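PDB 4FE9: outer membrane protein SusF from Bacteroides thetaiotaomicron, which binds starch at the cell surface through its carbohydrate-binding modules, ahead of starch transport into the periplasm for degradation. Local coordinates for residues I181-F192 / A232-I243; D218-W227 / F245-V254. All coordinates share one frame; numbering follows the deposited sequence.

Interaction 1 of 2, residues I181-F192 / A232-I243. With GLC (alpha-D-glucopyranose), chain B; EDO (1,2-ethanediol), chain M.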
loop_
_atom_site.group_PDB
_atom_site.type_symbol
_atom_site.label_atom_id
_atom_site.label_comp_id
_atom_site.label_asym_id
_atom_site.label_seq_id
_atom_site.Cartn_x
_atom_site.Cartn_y
_atom_site.Cartn_z
ATOM N N ILE A 181 1.720 -12.552 -7.918
ATOM C CA ILE A 181 1.092 -11.428 -8.596
ATOM C C ILE A 181 0.770 -11.852 -10.030
ATOM O O ILE A 181 1.604 -12.476 -10.697
ATOM C CB ILE A 181 2.062 -10.225 -8.671
ATOM C CG1 ILE A 181 2.495 -9.785 -7.276
ATOM C CG2 ILE A 181 1.434 -9.087 -9.428
ATOM C CD1 ILE A 181 1.431 -9.133 -6.511
ATOM N N LEU A 182 -0.351 -11.369 -10.553
ATOM C CA LEU A 182 -0.578 -11.380 -11.989
ATOM C C LEU A 182 -1.198 -10.075 -12.415
ATOM O O LEU A 182 -2.243 -9.700 -11.929
ATOM C CB LEU A 182 -1.512 -12.528 -12.396
ATOM C CG LEU A 182 -1.669 -12.668 -13.893
ATOM C CD1 LEU A 182 -0.512 -13.454 -14.475
ATOM C CD2 LEU A 182 -3.018 -13.297 -14.271
ATOM N N GLU A 183 -0.576 -9.426 -13.380
ATOM C CA GLU A 183 -1.166 -8.299 -14.038
ATOM C C GLU A 183 -1.803 -8.759 -15.313
ATOM O O GLU A 183 -1.267 -9.589 -15.990
ATOM C CB GLU A 183 -0.104 -7.248 -14.318
ATOM C CG GLU A 183 0.659 -6.851 -13.064
ATOM C CD GLU A 183 1.754 -5.846 -13.346
ATOM O OE1 GLU A 183 1.442 -4.643 -13.511
ATOM O OE2 GLU A 183 2.902 -6.280 -13.547
ATOM N N ALA A 184 -3.017 -8.319 -15.564
ATOM C CA ALA A 184 -3.705 -8.694 -16.779
ATOM C C ALA A 184 -4.534 -7.525 -17.234
ATOM O O ALA A 184 -4.755 -6.567 -16.473
ATOM C CB ALA A 184 -4.600 -9.931 -16.530
ATOM N N GLU A 185 -4.994 -7.574 -18.473
ATOM C CA GLU A 185 -5.958 -6.593 -18.924
ATOM C C GLU A 185 -7.111 -7.300 -19.581
ATOM O O GLU A 185 -6.900 -8.173 -20.416
ATOM C CB GLU A 185 -5.315 -5.610 -19.909
ATOM C CG GLU A 185 -6.288 -4.482 -20.331
ATOM C CD GLU A 185 -5.679 -3.501 -21.327
ATOM O OE1 GLU A 185 -4.494 -3.684 -21.708
ATOM O OE2 GLU A 185 -6.392 -2.544 -21.731
ATOM N N ILE A 186 -8.324 -7.028 -19.122
ATOM C CA ILE A 186 -9.474 -7.828 -19.547
ATOM C C ILE A 186 -10.615 -6.971 -20.089
ATOM O O ILE A 186 -10.868 -5.881 -19.575
ATOM C CB ILE A 186 -10.022 -8.736 -18.384
ATOM C CG1 ILE A 186 -10.681 -7.889 -17.290
ATOM C CG2 ILE A 186 -8.873 -9.619 -17.786
ATOM C CD1 ILE A 186 -10.806 -8.628 -15.972
ATOM N N GLU A 187 -11.419 -7.565 -20.979
ATOM C CA GLU A 187 -12.510 -6.846 -21.672
ATOM C C GLU A 187 -13.763 -6.716 -20.848
ATOM O O GLU A 187 -14.564 -5.850 -21.102
ATOM C CB GLU A 187 -12.857 -7.533 -23.008
ATOM C CG GLU A 187 -11.619 -7.964 -23.800
ATOM C CD GLU A 187 -11.775 -7.771 -25.317
ATOM O OE1 GLU A 187 -12.855 -8.133 -25.872
ATOM O OE2 GLU A 187 -10.796 -7.320 -25.956
ATOM N N SER A 188 -13.993 -7.655 -19.941
ATOM C CA SER A 188 -15.132 -7.551 -18.998
ATOM C C SER A 188 -14.733 -8.214 -17.703
ATOM O O SER A 188 -13.702 -8.861 -17.646
ATOM C CB SER A 188 -16.355 -8.271 -19.575
ATOM O OG SER A 188 -15.999 -9.589 -19.984
ATOM N N THR A 189 -15.550 -8.081 -16.664
ATOM C CA THR A 189 -15.222 -8.739 -15.381
ATOM C C THR A 189 -15.118 -10.251 -15.580
ATOM O O THR A 189 -15.677 -10.819 -16.542
ATOM C CB THR A 189 -16.249 -8.438 -14.313
ATOM O OG1 THR A 189 -17.546 -8.820 -14.807
ATOM C CG2 THR A 189 -16.250 -6.915 -13.980
ATOM N N SER A 190 -14.337 -10.904 -14.737
ATOM C CA SER A 190 -14.076 -12.283 -14.963
ATOM C C SER A 190 -14.091 -13.056 -13.657
ATOM O O SER A 190 -13.630 -12.559 -12.638
ATOM C CB SER A 190 -12.740 -12.451 -15.679
ATOM O OG SER A 190 -12.423 -13.817 -15.822
ATOM N N ASN A 191 -14.725 -14.222 -13.681
ATOM C CA ASN A 191 -14.489 -15.242 -12.660
ATOM C C ASN A 191 -13.146 -15.909 -12.881
ATOM O O ASN A 191 -12.707 -16.074 -14.031
ATOM C CB ASN A 191 -15.597 -16.282 -12.697
ATOM C CG ASN A 191 -16.921 -15.714 -12.229
ATOM O OD1 ASN A 191 -16.952 -14.877 -11.339
ATOM N ND2 ASN A 191 -17.992 -16.048 -12.933
ATOM N N PHE A 192 -12.465 -16.248 -11.790
ATOM C CA PHE A 192 -11.243 -17.019 -11.903
ATOM C C PHE A 192 -10.966 -17.858 -10.658
ATOM O O PHE A 192 -11.484 -17.572 -9.567
ATOM C CB PHE A 192 -10.065 -16.103 -12.199
ATOM C CG PHE A 192 -9.716 -15.162 -11.066
ATOM C CD1 PHE A 192 -8.685 -15.478 -10.177
ATOM C CD2 PHE A 192 -10.374 -13.959 -10.917
ATOM C CE1 PHE A 192 -8.359 -14.633 -9.142
ATOM C CE2 PHE A 192 -10.026 -13.075 -9.887
ATOM C CZ PHE A 192 -8.985 -13.417 -9.015
ATOM N N ALA A 232 -15.283 -19.632 -7.426
ATOM C CA ALA A 232 -14.548 -18.685 -8.249
ATOM C C ALA A 232 -14.567 -17.271 -7.672
ATOM O O ALA A 232 -15.552 -16.836 -7.039
ATOM C CB ALA A 232 -15.078 -18.706 -9.686
ATOM N N ILE A 233 -13.427 -16.597 -7.760
ATOM C CA ILE A 233 -13.357 -15.215 -7.398
ATOM C C ILE A 233 -13.760 -14.381 -8.604
ATOM O O ILE A 233 -13.360 -14.683 -9.761
ATOM C CB ILE A 233 -11.944 -14.830 -6.974
ATOM C CG1 ILE A 233 -11.449 -15.715 -5.790
ATOM C CG2 ILE A 233 -11.864 -13.337 -6.673
ATOM C CD1 ILE A 233 -9.943 -15.677 -5.571
ATOM N N ASN A 234 -14.507 -13.306 -8.364
ATOM C CA ASN A 234 -14.796 -12.378 -9.442
ATOM C C ASN A 234 -13.902 -11.129 -9.403
ATOM O O ASN A 234 -13.686 -10.554 -8.355
ATOM C CB ASN A 234 -16.291 -11.989 -9.453
ATOM C CG ASN A 234 -16.671 -11.250 -10.704
ATOM O OD1 ASN A 234 -16.445 -10.061 -10.785
ATOM N ND2 ASN A 234 -16.883 -11.998 -11.766
ATOM N N THR A 235 -13.392 -10.699 -10.555
ATOM C CA THR A 235 -12.510 -9.518 -10.566
ATOM C C THR A 235 -13.211 -8.254 -10.104
ATOM O O THR A 235 -12.561 -7.339 -9.626
ATOM C CB THR A 235 -11.857 -9.260 -11.943
ATOM O OG1 THR A 235 -12.883 -9.095 -12.941
ATOM C CG2 THR A 235 -11.029 -10.401 -12.309
ATOM N N ALA A 236 -14.535 -8.187 -10.284
ATOM C CA ALA A 236 -15.307 -6.956 -9.972
ATOM C C ALA A 236 -14.934 -5.743 -10.846
ATOM O O ALA A 236 -15.791 -4.900 -11.147
ATOM C CB ALA A 236 -15.221 -6.591 -8.476
ATOM N N LEU A 237 -13.745 -5.778 -11.420
ATOM C CA LEU A 237 -13.296 -4.728 -12.304
ATOM C C LEU A 237 -13.016 -5.292 -13.669
ATOM O O LEU A 237 -12.876 -6.500 -13.834
ATOM C CB LEU A 237 -12.014 -4.092 -11.754
ATOM C CG LEU A 237 -12.087 -3.622 -10.299
ATOM C CD1 LEU A 237 -10.686 -3.582 -9.689
ATOM C CD2 LEU A 237 -12.795 -2.242 -10.199
ATOM N N ASP A 238 -12.754 -4.407 -14.617
ATOM C CA ASP A 238 -12.169 -4.810 -15.848
ATOM C C ASP A 238 -11.191 -3.755 -16.308
ATOM O O ASP A 238 -10.813 -2.866 -15.523
ATOM C CB ASP A 238 -13.258 -5.085 -16.906
ATOM C CG ASP A 238 -14.110 -3.842 -17.227
ATOM O OD1 ASP A 238 -13.649 -2.704 -16.969
ATOM O OD2 ASP A 238 -15.204 -4.007 -17.803
ATOM N N GLY A 239 -10.664 -3.910 -17.513
ATOM C CA GLY A 239 -9.501 -3.137 -17.897
ATOM C C GLY A 239 -8.233 -3.723 -17.280
ATOM O O GLY A 239 -8.111 -4.964 -17.121
ATOM N N LYS A 240 -7.271 -2.866 -16.987
ATOM C CA LYS A 240 -6.016 -3.332 -16.415
ATOM C C LYS A 240 -6.213 -3.622 -14.942
ATOM O O LYS A 240 -6.675 -2.769 -14.195
ATOM C CB LYS A 240 -4.929 -2.288 -16.576
ATOM C CG LYS A 240 -4.438 -2.115 -18.004
ATOM C CD LYS A 240 -3.756 -0.781 -18.133
ATOM C CE LYS A 240 -3.574 -0.410 -19.575
ATOM N NZ LYS A 240 -2.394 -1.119 -20.113
ATOM N N ILE A 241 -5.921 -4.850 -14.549
ATOM C CA ILE A 241 -6.077 -5.271 -13.167
ATOM C C ILE A 241 -4.837 -5.972 -12.696
ATOM O O ILE A 241 -3.969 -6.321 -13.496
ATOM C CB ILE A 241 -7.292 -6.212 -12.982
ATOM C CG1 ILE A 241 -7.136 -7.502 -13.799
ATOM C CG2 ILE A 241 -8.570 -5.506 -13.337
ATOM C CD1 ILE A 241 -8.123 -8.564 -13.366
ATOM N N LYS A 242 -4.687 -6.055 -11.378
ATOM C CA LYS A 242 -3.622 -6.830 -10.779
ATOM C C LYS A 242 -4.204 -7.750 -9.705
ATOM O O LYS A 242 -4.944 -7.299 -8.838
ATOM C CB LYS A 242 -2.603 -5.889 -10.146
ATOM C CG LYS A 242 -1.543 -6.610 -9.339
ATOM C CD LYS A 242 -0.718 -5.626 -8.543
ATOM C CE LYS A 242 0.707 -5.592 -9.041
ATOM N NZ LYS A 242 1.481 -4.494 -8.325
ATOM N N ILE A 243 -3.945 -9.036 -9.833
ATOM C CA ILE A 243 -4.468 -10.026 -8.925
ATOM C C ILE A 243 -3.317 -10.447 -8.008
ATOM O O ILE A 243 -2.225 -10.704 -8.499
ATOM C CB ILE A 243 -4.927 -11.261 -9.682
ATOM C CG1 ILE A 243 -6.146 -10.946 -10.535
ATOM C CG2 ILE A 243 -5.295 -12.398 -8.698
ATOM C CD1 ILE A 243 -6.492 -12.102 -11.466
HETATM C C1 GLC B . -16.750 -20.579 -12.786
HETATM C C2 GLC B . -17.688 -20.128 -11.706
HETATM C C3 GLC B . -19.125 -20.191 -12.179
HETATM C C4 GLC B . -19.289 -19.520 -13.535
HETATM C C5 GLC B . -18.252 -19.585 -14.392
HETATM C C6 GLC B . -18.406 -18.920 -15.731
HETATM O O2 GLC B . -17.521 -20.988 -10.567
HETATM O O3 GLC B . -19.942 -19.586 -11.184
HETATM O O4 GLC B . -20.572 -19.682 -14.206
HETATM O O5 GLC B . -16.890 -19.744 -13.913
HETATM O O6 GLC B . -18.046 -17.547 -15.567
HETATM C C1 EDO M . -12.319 -11.392 -20.924
HETATM O O1 EDO M . -11.304 -10.587 -21.527
HETATM C C2 EDO M . -12.384 -11.060 -19.427
HETATM O O2 EDO M . -13.466 -11.752 -18.791
HETATM O O HOH W 1 -17.929 -11.761 -14.532
HETATM O O HOH W 2 -17.765 -6.058 -17.272
#
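Antiparallel backbone pairing joins Leu-182, Ala-184 and Ile-186 to Ile-243, Ile-241 and Gly-239, and a second ladder, on the other side of the corner the chain turns at Lys-240, pairs Phe-192 with Ile-233. Phe-192 N gives the short bond there, 2.7 Å to Ile-233 O.

Apolar contact centres on the Phe-192 ring. CD1 of Ile-243 sits over one face, 3.9 Å from the ring centroid, and CB of Ile-233 over the opposite one; chi1 of 67°, with CG between backbone N and carbonyl carbon, swings the ring between them. Ile-155 and Val-254 add to this core of the first carbohydrate-binding module.

Polar side chains knit the loops. Thr-235 OG1 accepts from Ser-190 N at 2.9 Å and donates to Leu-237 O. Asn-234 ND2 donates 2.9 Å to Asn-191 OD1, reaching it from above the acceptor's amide plane, the two amides turned 77° apart, while OD1 of Asn-234 closes an Asx turn with Ala-236 N. A leucine in place of Asn-234 would probably leave Asn-191 OD1 without this donor and its amide freer to turn.

With OD1 engaged by an N-H, the Asn-191 amide presents ND2 to the glucose, 3.0 Å from GLC O6: the pairing probably fixes which end of the amide faces the sugar.

Interaction 2 of 2, residues D218-W227 / F245-V254; sequences DDSGDNFVSW and FDAFNYRFTV. With EDO (1,2-ethanediol), chain E.
Arg-251 reaches across to Asp-222 and Phe-224 on an edge strand, 222-224, of the antiparallel beta sheet in the first carbohydrate-binding module, where it pairs with 251-254. NH1 makes a salt bridge of 2.6 Å with Asp-222 OD1, which lies at the guanidinium edge although the carboxylate plane stands at 90° to it. The same group serves Phe-224 in a cation-pi contact, CZ lying 4.3 Å from the ring centroid and over the face, with the two planes 70° apart. A bend in the arginine chain at chi2 brings it back over the neighbouring strand, where the carbonyl carbon C of Asn-223 lies under the centre of its guanidinium.

Phe-252 works on the other face of the sheet. Its ring lies against Asn-223, whose CB approaches CE1 at 3.6 Å, and Val-225 CG2 meets its edge. Val-225 also touches Phe-245, and Val-225 N donates to Tyr-250 O at 3.0 Å. Beyond it, Trp-227 turns an edge to the face of Tyr-250, a T-shaped pair with planes at 74°.

A second shell surrounds these groups. A G1 beta bulge, in which Tyr-250 and Arg-251 both face Asp-246, shapes the turn of the hairpin joining strands 241-246 and 251-256, and Asp-246 OD1 takes the N-H groups of Phe-248 and Asn-249. Helix 92-102 lies against Phe-224, and Arg-106 makes a cation-pi contact with Trp-227. Just before the strand, Asp-218 OD2 accepts from both N and OG of Ser-220, while Asn-223 ND2 donates to Asp-218 OD1, on its syn lone pair, at 2.8 Å.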
loop_
_atom_site.group_PDB
_atom_site.type_symbol
_atom_site.label_atom_id
_atom_site.label_comp_id
_atom_site.label_asym_id
_atom_site.label_seq_id
_atom_site.Cartn_x
_atom_site.Cartn_y
_atom_site.Cartn_z
ATOM N N ASP A 218 -17.643 -14.329 -5.597
ATOM C CA ASP A 218 -17.267 -13.233 -4.663
ATOM C C ASP A 218 -16.755 -12.022 -5.444
ATOM O O ASP A 218 -15.801 -12.130 -6.221
ATOM C CB ASP A 218 -16.175 -13.719 -3.708
ATOM C CG ASP A 218 -15.765 -12.655 -2.672
ATOM O OD1 ASP A 218 -15.500 -13.031 -1.524
ATOM O OD2 ASP A 218 -15.535 -11.498 -3.056
ATOM N N ASP A 219 -17.317 -10.851 -5.172
ATOM C CA ASP A 219 -16.898 -9.655 -5.893
ATOM C C ASP A 219 -16.347 -8.601 -4.977
ATOM O O ASP A 219 -16.292 -7.442 -5.327
ATOM C CB ASP A 219 -18.027 -9.091 -6.799
ATOM C CG ASP A 219 -19.286 -8.694 -6.013
ATOM O OD1 ASP A 219 -19.262 -8.739 -4.758
ATOM O OD2 ASP A 219 -20.320 -8.363 -6.660
ATOM N N SER A 220 -15.833 -9.022 -3.835
ATOM C CA SER A 220 -15.353 -8.072 -2.822
ATOM C C SER A 220 -14.039 -7.422 -3.242
ATOM O O SER A 220 -13.721 -6.330 -2.803
ATOM C CB SER A 220 -15.168 -8.774 -1.476
ATOM O OG SER A 220 -13.996 -9.581 -1.509
ATOM N N GLY A 221 -13.260 -8.123 -4.074
ATOM C CA GLY A 221 -11.945 -7.636 -4.485
ATOM C C GLY A 221 -10.851 -7.806 -3.430
ATOM O O GLY A 221 -9.712 -7.379 -3.629
ATOM N N ASP A 222 -11.202 -8.374 -2.282
ATOM C CA ASP A 222 -10.278 -8.361 -1.128
ATOM C C ASP A 222 -10.852 -9.277 -0.042
ATOM O O ASP A 222 -11.869 -8.947 0.576
ATOM C CB ASP A 222 -10.118 -6.924 -0.602
ATOM C CG ASP A 222 -9.211 -6.826 0.674
ATOM O OD1 ASP A 222 -8.597 -7.848 1.131
ATOM O OD2 ASP A 222 -9.038 -5.684 1.147
ATOM N N ASN A 223 -10.345 -10.506 0.017
ATOM C CA ASN A 223 -10.929 -11.503 0.896
ATOM C C ASN A 223 -9.992 -12.677 1.164
ATOM O O ASN A 223 -8.870 -12.700 0.687
ATOM C CB ASN A 223 -12.234 -12.010 0.314
ATOM C CG ASN A 223 -13.248 -12.356 1.395
ATOM O OD1 ASN A 223 -12.890 -12.578 2.555
ATOM N ND2 ASN A 223 -14.511 -12.419 1.015
ATOM N N PHE A 224 -10.508 -13.684 1.853
ATOM C CA PHE A 224 -9.744 -14.870 2.172
ATOM C C PHE A 224 -9.749 -15.826 1.009
ATOM O O PHE A 224 -10.755 -15.964 0.311
ATOM C CB PHE A 224 -10.339 -15.560 3.419
ATOM C CG PHE A 224 -9.996 -14.863 4.716
ATOM C CD1 PHE A 224 -8.689 -14.808 5.156
ATOM C CD2 PHE A 224 -10.976 -14.149 5.422
ATOM C CE1 PHE A 224 -8.349 -14.071 6.298
ATOM C CE2 PHE A 224 -10.662 -13.487 6.620
ATOM C CZ PHE A 224 -9.365 -13.496 7.085
ATOM N N VAL A 225 -8.694 -16.612 0.900
ATOM C CA VAL A 225 -8.681 -17.744 -0.015
ATOM C C VAL A 225 -9.157 -18.993 0.669
ATOM O O VAL A 225 -8.662 -19.336 1.731
ATOM C CB VAL A 225 -7.255 -17.973 -0.539
ATOM C CG1 VAL A 225 -7.203 -19.222 -1.444
ATOM C CG2 VAL A 225 -6.779 -16.740 -1.265
ATOM N N SER A 226 -9.938 -19.790 -0.042
ATOM C CA SER A 226 -10.413 -21.039 0.467
ATOM C C SER A 226 -9.798 -22.208 -0.320
ATOM O O SER A 226 -9.543 -22.084 -1.534
ATOM C CB SER A 226 -11.935 -21.090 0.336
ATOM O OG SER A 226 -12.392 -22.413 0.504
ATOM N N TRP A 227 -9.547 -23.319 0.365
ATOM C CA TRP A 227 -9.036 -24.508 -0.276
ATOM C C TRP A 227 -9.983 -25.645 -0.152
ATOM O O TRP A 227 -9.613 -26.794 -0.369
ATOM C CB TRP A 227 -7.660 -24.914 0.297
ATOM C CG TRP A 227 -7.631 -25.026 1.805
ATOM C CD1 TRP A 227 -7.929 -26.131 2.559
ATOM C CD2 TRP A 227 -7.193 -24.029 2.712
ATOM N NE1 TRP A 227 -7.717 -25.863 3.889
ATOM C CE2 TRP A 227 -7.238 -24.589 4.007
ATOM C CE3 TRP A 227 -6.816 -22.683 2.568
ATOM C CZ2 TRP A 227 -6.904 -23.874 5.126
ATOM C CZ3 TRP A 227 -6.461 -21.998 3.666
ATOM C CH2 TRP A 227 -6.584 -22.571 4.960
ATOM N N PHE A 245 -1.955 -12.643 -4.533
ATOM C CA PHE A 245 -2.258 -13.831 -3.739
ATOM C C PHE A 245 -1.149 -14.010 -2.688
ATOM O O PHE A 245 0.033 -14.115 -3.037
ATOM C CB PHE A 245 -2.310 -15.067 -4.649
ATOM C CG PHE A 245 -2.283 -16.372 -3.902
ATOM C CD1 PHE A 245 -3.027 -16.537 -2.735
ATOM C CD2 PHE A 245 -1.465 -17.426 -4.335
ATOM C CE1 PHE A 245 -3.006 -17.721 -2.038
ATOM C CE2 PHE A 245 -1.449 -18.638 -3.651
ATOM C CZ PHE A 245 -2.186 -18.775 -2.467
ATOM N N ASP A 246 -1.526 -13.894 -1.413
ATOM C CA ASP A 246 -0.589 -14.038 -0.293
ATOM C C ASP A 246 -0.689 -15.453 0.236
ATOM O O ASP A 246 -1.728 -15.864 0.797
ATOM C CB ASP A 246 -0.961 -13.006 0.791
ATOM C CG ASP A 246 -0.068 -13.072 2.028
ATOM O OD1 ASP A 246 0.568 -14.146 2.299
ATOM O OD2 ASP A 246 -0.108 -12.074 2.804
ATOM N N ALA A 247 0.299 -16.263 -0.079
ATOM C CA ALA A 247 0.216 -17.679 0.193
ATOM C C ALA A 247 0.725 -18.025 1.612
ATOM O O ALA A 247 0.955 -19.207 1.927
ATOM C CB ALA A 247 0.989 -18.470 -0.852
ATOM N N PHE A 248 0.881 -17.009 2.460
ATOM C CA PHE A 248 1.162 -17.248 3.876
ATOM C C PHE A 248 -0.076 -16.928 4.724
ATOM O O PHE A 248 -0.597 -17.806 5.418
ATOM C CB PHE A 248 2.365 -16.407 4.341
ATOM C CG PHE A 248 2.624 -16.486 5.832
ATOM C CD1 PHE A 248 3.122 -17.662 6.397
ATOM C CD2 PHE A 248 2.193 -15.456 6.683
ATOM C CE1 PHE A 248 3.295 -17.781 7.780
ATOM C CE2 PHE A 248 2.354 -15.561 8.076
ATOM C CZ PHE A 248 2.921 -16.736 8.625
ATOM N N ASN A 249 -0.628 -15.727 4.518
ATOM C CA ASN A 249 -1.924 -15.338 5.104
ATOM C C ASN A 249 -3.159 -15.866 4.375
ATOM O O ASN A 249 -4.242 -15.860 4.937
ATOM C CB ASN A 249 -2.013 -13.829 5.246
ATOM C CG ASN A 249 -0.930 -13.284 6.121
ATOM O OD1 ASN A 249 -0.806 -13.689 7.292
ATOM N ND2 ASN A 249 -0.019 -12.519 5.521
ATOM N N TYR A 250 -2.957 -16.440 3.180
ATOM C CA TYR A 250 -4.084 -16.917 2.291
ATOM C C TYR A 250 -5.173 -15.880 2.063
ATOM O O TYR A 250 -6.295 -16.013 2.549
ATOM C CB TYR A 250 -4.664 -18.232 2.768
ATOM C CG TYR A 250 -3.869 -19.394 2.299
ATOM C CD1 TYR A 250 -2.634 -19.694 2.889
ATOM C CD2 TYR A 250 -4.198 -20.035 1.107
ATOM C CE1 TYR A 250 -1.788 -20.678 2.338
ATOM C CE2 TYR A 250 -3.370 -21.031 0.564
ATOM C CZ TYR A 250 -2.154 -21.300 1.142
ATOM O OH TYR A 250 -1.399 -22.334 0.640
ATOM N N ARG A 251 -4.790 -14.800 1.430
ATOM C CA ARG A 251 -5.704 -13.729 1.118
ATOM C C ARG A 251 -5.416 -13.347 -0.324
ATOM O O ARG A 251 -4.289 -13.544 -0.795
ATOM C CB ARG A 251 -5.418 -12.518 2.010
ATOM C CG ARG A 251 -6.291 -12.488 3.306
ATOM C CD ARG A 251 -6.622 -11.029 3.747
ATOM N NE ARG A 251 -7.866 -11.000 4.495
ATOM C CZ ARG A 251 -8.945 -10.327 4.135
ATOM N NH1 ARG A 251 -8.884 -9.450 3.148
ATOM N NH2 ARG A 251 -10.029 -10.389 4.886
ATOM N N PHE A 252 -6.399 -12.712 -0.982
ATOM C CA PHE A 252 -6.225 -12.232 -2.343
ATOM C C PHE A 252 -6.778 -10.829 -2.428
ATOM O O PHE A 252 -7.665 -10.453 -1.641
ATOM C CB PHE A 252 -6.951 -13.146 -3.305
ATOM C CG PHE A 252 -8.455 -12.984 -3.282
ATOM C CD1 PHE A 252 -9.248 -13.844 -2.520
ATOM C CD2 PHE A 252 -9.066 -11.941 -3.985
ATOM C CE1 PHE A 252 -10.643 -13.679 -2.470
ATOM C CE2 PHE A 252 -10.441 -11.746 -3.932
ATOM C CZ PHE A 252 -11.243 -12.618 -3.187
ATOM N N THR A 253 -6.189 -10.004 -3.288
ATOM C CA THR A 253 -6.865 -8.797 -3.756
ATOM C C THR A 253 -6.891 -8.773 -5.285
ATOM O O THR A 253 -6.051 -9.397 -5.942
ATOM C CB THR A 253 -6.157 -7.550 -3.297
ATOM O OG1 THR A 253 -4.801 -7.618 -3.726
ATOM C CG2 THR A 253 -6.234 -7.404 -1.735
ATOM N N VAL A 254 -7.872 -8.069 -5.832
ATOM C CA VAL A 254 -7.882 -7.688 -7.220
ATOM C C VAL A 254 -8.024 -6.185 -7.276
ATOM O O VAL A 254 -9.014 -5.647 -6.783
ATOM C CB VAL A 254 -9.063 -8.309 -7.935
ATOM C CG1 VAL A 254 -9.015 -7.953 -9.427
ATOM C CG2 VAL A 254 -9.045 -9.872 -7.748
HETATM C C1 EDO E . -3.496 -10.305 -0.464
HETATM O O1 EDO E . -3.413 -9.559 0.744
HETATM C C2 EDO E . -2.392 -9.870 -1.406
HETATM O O2 EDO E . -2.454 -8.455 -1.572
#

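Interactions 1 and 2 lie in one antiparallel sheet, their centres 13 Å apart, and strand 241-246 serves both. The segments alternate along the chain, and 218-227 is followed within a few residues by 232-243. They meet directly: Asn-234 N is 2.8 Å from Asp-218 O, a probable hydrogen bond, and Ile-233 CG2 packs 3.5 Å from Phe-252 CE2, bringing the aromatic cores of the two contacts together. Interaction 1 supplies Asn-191 and Ala-232 to the glycan pocket, the first by a hydrogen bond and the second by packing; Asp-158 and Asp-216 hydrogen-bond the same glucose. Interaction 2 stands farther back; the side chain of Asp-218 is about 10 Å from a bound glucose.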